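Local structure of Glucose/sorbosone dehydrogenases (Escherichia coli K12, 2G8S) at residues Val57-Trp61 / Leu85-Val90. The protein is a calcium-binding beta-propeller of the glucose/sorbosone dehydrogenase family, built from radially arranged antiparallel sheets. Sequence-based numbering, arbitrary orientation.
Sequences VPDVW and LSYSEV
Pro58 lies over one face of the Tyr87 ring, and from this start the linker between two blades of the beta-propeller converges on a strand of the second blade. Residues 57-61 belong to the loop that leaves strand 49-50 and leads to strand 68-73; Leu85-Val90 lie on strand 82-90, which pairs with 68-73. The case illustrates how a connection without regular structure can be fixed by apolar packing along its length, with two hydrogen bonds added where it comes closest to the strand.

At the start of the loop segment, Pro58 CB sits 4.1 Å from the centroid of the Tyr87 ring, 18° off the normal, a CH-pi contact displaced toward the rim. Pro58 CD, farther round the ring, lies 3.8 Å from Leu85 CD1. Tyr87 holds CG between its backbone N and carbonyl carbon (chi1 60°), and the ring stands toward the loop with one face under Pro58; its hydroxyl is bonded to Thr117 OG1. Val60 then packs its CG1 branch obliquely against the root of the same side chain, 3.5 Å from Tyr87 CB.

Farther along, polar bonds join the packing: one between backbones, one from a side chain. Trp61 N donates to Ser88 O at 2.9 Å, approaching from above the carbonyl plane, and Ser88 OG returns a bond to Trp61 O. The same OG accepts a hydrogen bond from Gly67 N, so one serine ties together the beginning and the end of the Trp61-Gly67 span.

The indole of Trp61, with CG anti to its backbone N (chi1 -170°), extends past Ser88 to Val90, and the two side chains cross at about a right angle. Val90 presents CB to the pyrrole part of the indole, 3.4 Å from Trp61 CD1, while its CG2 branch lies 3.6 Å from Trp61 NE1.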
loop_
_atom_site.group_PDB
_atom_site.type_symbol
_atom_site.label_atom_id
_atom_site.label_comp_id
_atom_site.label_asym_id
_atom_site.label_seq_id
_atom_site.Cartn_x
_atom_site.Cartn_y
_atom_site.Cartn_z
ATOM N N VAL A 57 7.627 -17.704 7.183
ATOM C CA VAL A 57 7.593 -16.407 6.500
ATOM C C VAL A 57 8.821 -16.324 5.582
ATOM O O VAL A 57 9.899 -16.755 5.981
ATOM C CB VAL A 57 7.597 -15.254 7.541
ATOM C CG1 VAL A 57 7.679 -13.876 6.889
ATOM C CG2 VAL A 57 6.358 -15.349 8.435
ATOM N N PRO A 58 8.665 -15.788 4.350
ATOM C CA PRO A 58 9.824 -15.710 3.449
ATOM C C PRO A 58 10.926 -14.814 4.004
ATOM O O PRO A 58 10.644 -13.869 4.754
ATOM C CB PRO A 58 9.242 -15.087 2.179
ATOM C CG PRO A 58 7.989 -14.363 2.639
ATOM C CD PRO A 58 7.447 -15.252 3.713
ATOM N N ASP A 59 12.169 -15.129 3.646
ATOM C CA ASP A 59 13.288 -14.240 3.916
ATOM C C ASP A 59 13.123 -13.000 3.052
ATOM O O ASP A 59 12.624 -13.082 1.921
ATOM C CB ASP A 59 14.614 -14.905 3.566
ATOM C CG ASP A 59 14.934 -16.089 4.449
ATOM O OD1 ASP A 59 14.868 -15.960 5.683
ATOM O OD2 ASP A 59 15.287 -17.142 3.891
ATOM N N VAL A 60 13.528 -11.856 3.601
ATOM C CA VAL A 60 13.356 -10.577 2.911
ATOM C C VAL A 60 14.660 -9.785 2.860
ATOM O O VAL A 60 15.588 -10.039 3.637
ATOM C CB VAL A 60 12.255 -9.714 3.570
ATOM C CG1 VAL A 60 10.975 -10.521 3.750
ATOM C CG2 VAL A 60 12.733 -9.141 4.900
ATOM N N TRP A 61 14.697 -8.814 1.950
ATOM C CA TRP A 61 15.842 -7.929 1.787
ATOM C C TRP A 61 15.490 -6.628 2.500
ATOM O O TRP A 61 14.858 -5.734 1.919
ATOM C CB TRP A 61 16.090 -7.699 0.300
ATOM C CG TRP A 61 17.363 -6.992 -0.067
ATOM C CD1 TRP A 61 18.618 -7.536 -0.106
ATOM C CD2 TRP A 61 17.495 -5.648 -0.534
ATOM N NE1 TRP A 61 19.526 -6.601 -0.540
ATOM C CE2 TRP A 61 18.867 -5.433 -0.812
ATOM C CE3 TRP A 61 16.592 -4.597 -0.735
ATOM C CZ2 TRP A 61 19.358 -4.204 -1.274
ATOM C CZ3 TRP A 61 17.083 -3.375 -1.192
ATOM C CH2 TRP A 61 18.457 -3.194 -1.457
ATOM N N LEU A 85 1.517 -12.289 1.278
ATOM C CA LEU A 85 2.550 -11.361 1.747
ATOM C C LEU A 85 3.297 -10.773 0.558
ATOM O O LEU A 85 3.484 -11.442 -0.469
ATOM C CB LEU A 85 3.575 -12.062 2.651
ATOM C CG LEU A 85 3.073 -12.754 3.926
ATOM C CD1 LEU A 85 4.160 -13.617 4.571
ATOM C CD2 LEU A 85 2.573 -11.712 4.931
ATOM N N SER A 86 3.725 -9.520 0.698
ATOM C CA SER A 86 4.669 -8.951 -0.247
ATOM C C SER A 86 5.939 -8.544 0.489
ATOM O O SER A 86 5.924 -8.285 1.689
ATOM C CB SER A 86 4.065 -7.748 -0.977
ATOM O OG SER A 86 3.809 -6.670 -0.090
ATOM N N TYR A 87 7.045 -8.501 -0.238
ATOM C CA TYR A 87 8.346 -8.249 0.379
ATOM C C TYR A 87 9.343 -7.855 -0.697
ATOM O O TYR A 87 9.084 -8.059 -1.875
ATOM C CB TYR A 87 8.834 -9.501 1.142
ATOM C CG TYR A 87 9.017 -10.752 0.295
ATOM C CD1 TYR A 87 10.295 -11.166 -0.093
ATOM C CD2 TYR A 87 7.922 -11.546 -0.086
ATOM C CE1 TYR A 87 10.480 -12.317 -0.863
ATOM C CE2 TYR A 87 8.103 -12.708 -0.859
ATOM C CZ TYR A 87 9.386 -13.074 -1.246
ATOM O OH TYR A 87 9.590 -14.210 -1.999
ATOM N N SER A 88 10.469 -7.281 -0.294
ATOM C CA SER A 88 11.554 -7.069 -1.256
ATOM C C SER A 88 12.502 -8.259 -1.249
ATOM O O SER A 88 12.758 -8.862 -0.204
ATOM C CB SER A 88 12.295 -5.763 -0.979
ATOM O OG SER A 88 12.680 -5.660 0.372
ATOM N N GLU A 89 13.006 -8.589 -2.432
ATOM C CA GLU A 89 13.866 -9.752 -2.634
ATOM C C GLU A 89 15.048 -9.370 -3.524
ATOM O O GLU A 89 14.871 -8.746 -4.569
ATOM C CB GLU A 89 13.051 -10.863 -3.300
ATOM C CG GLU A 89 13.849 -12.132 -3.616
ATOM C CD GLU A 89 13.115 -13.075 -4.548
ATOM O OE1 GLU A 89 12.656 -12.623 -5.617
ATOM O OE2 GLU A 89 13.022 -14.283 -4.224
ATOM N N VAL A 90 16.248 -9.766 -3.115
ATOM C CA VAL A 90 17.449 -9.407 -3.855
ATOM C C VAL A 90 17.619 -10.302 -5.087
ATOM O O VAL A 90 17.115 -11.429 -5.125
ATOM C CB VAL A 90 18.692 -9.449 -2.923
ATOM C CG1 VAL A 90 19.117 -10.879 -2.634
ATOM C CG2 VAL A 90 19.843 -8.620 -3.489
#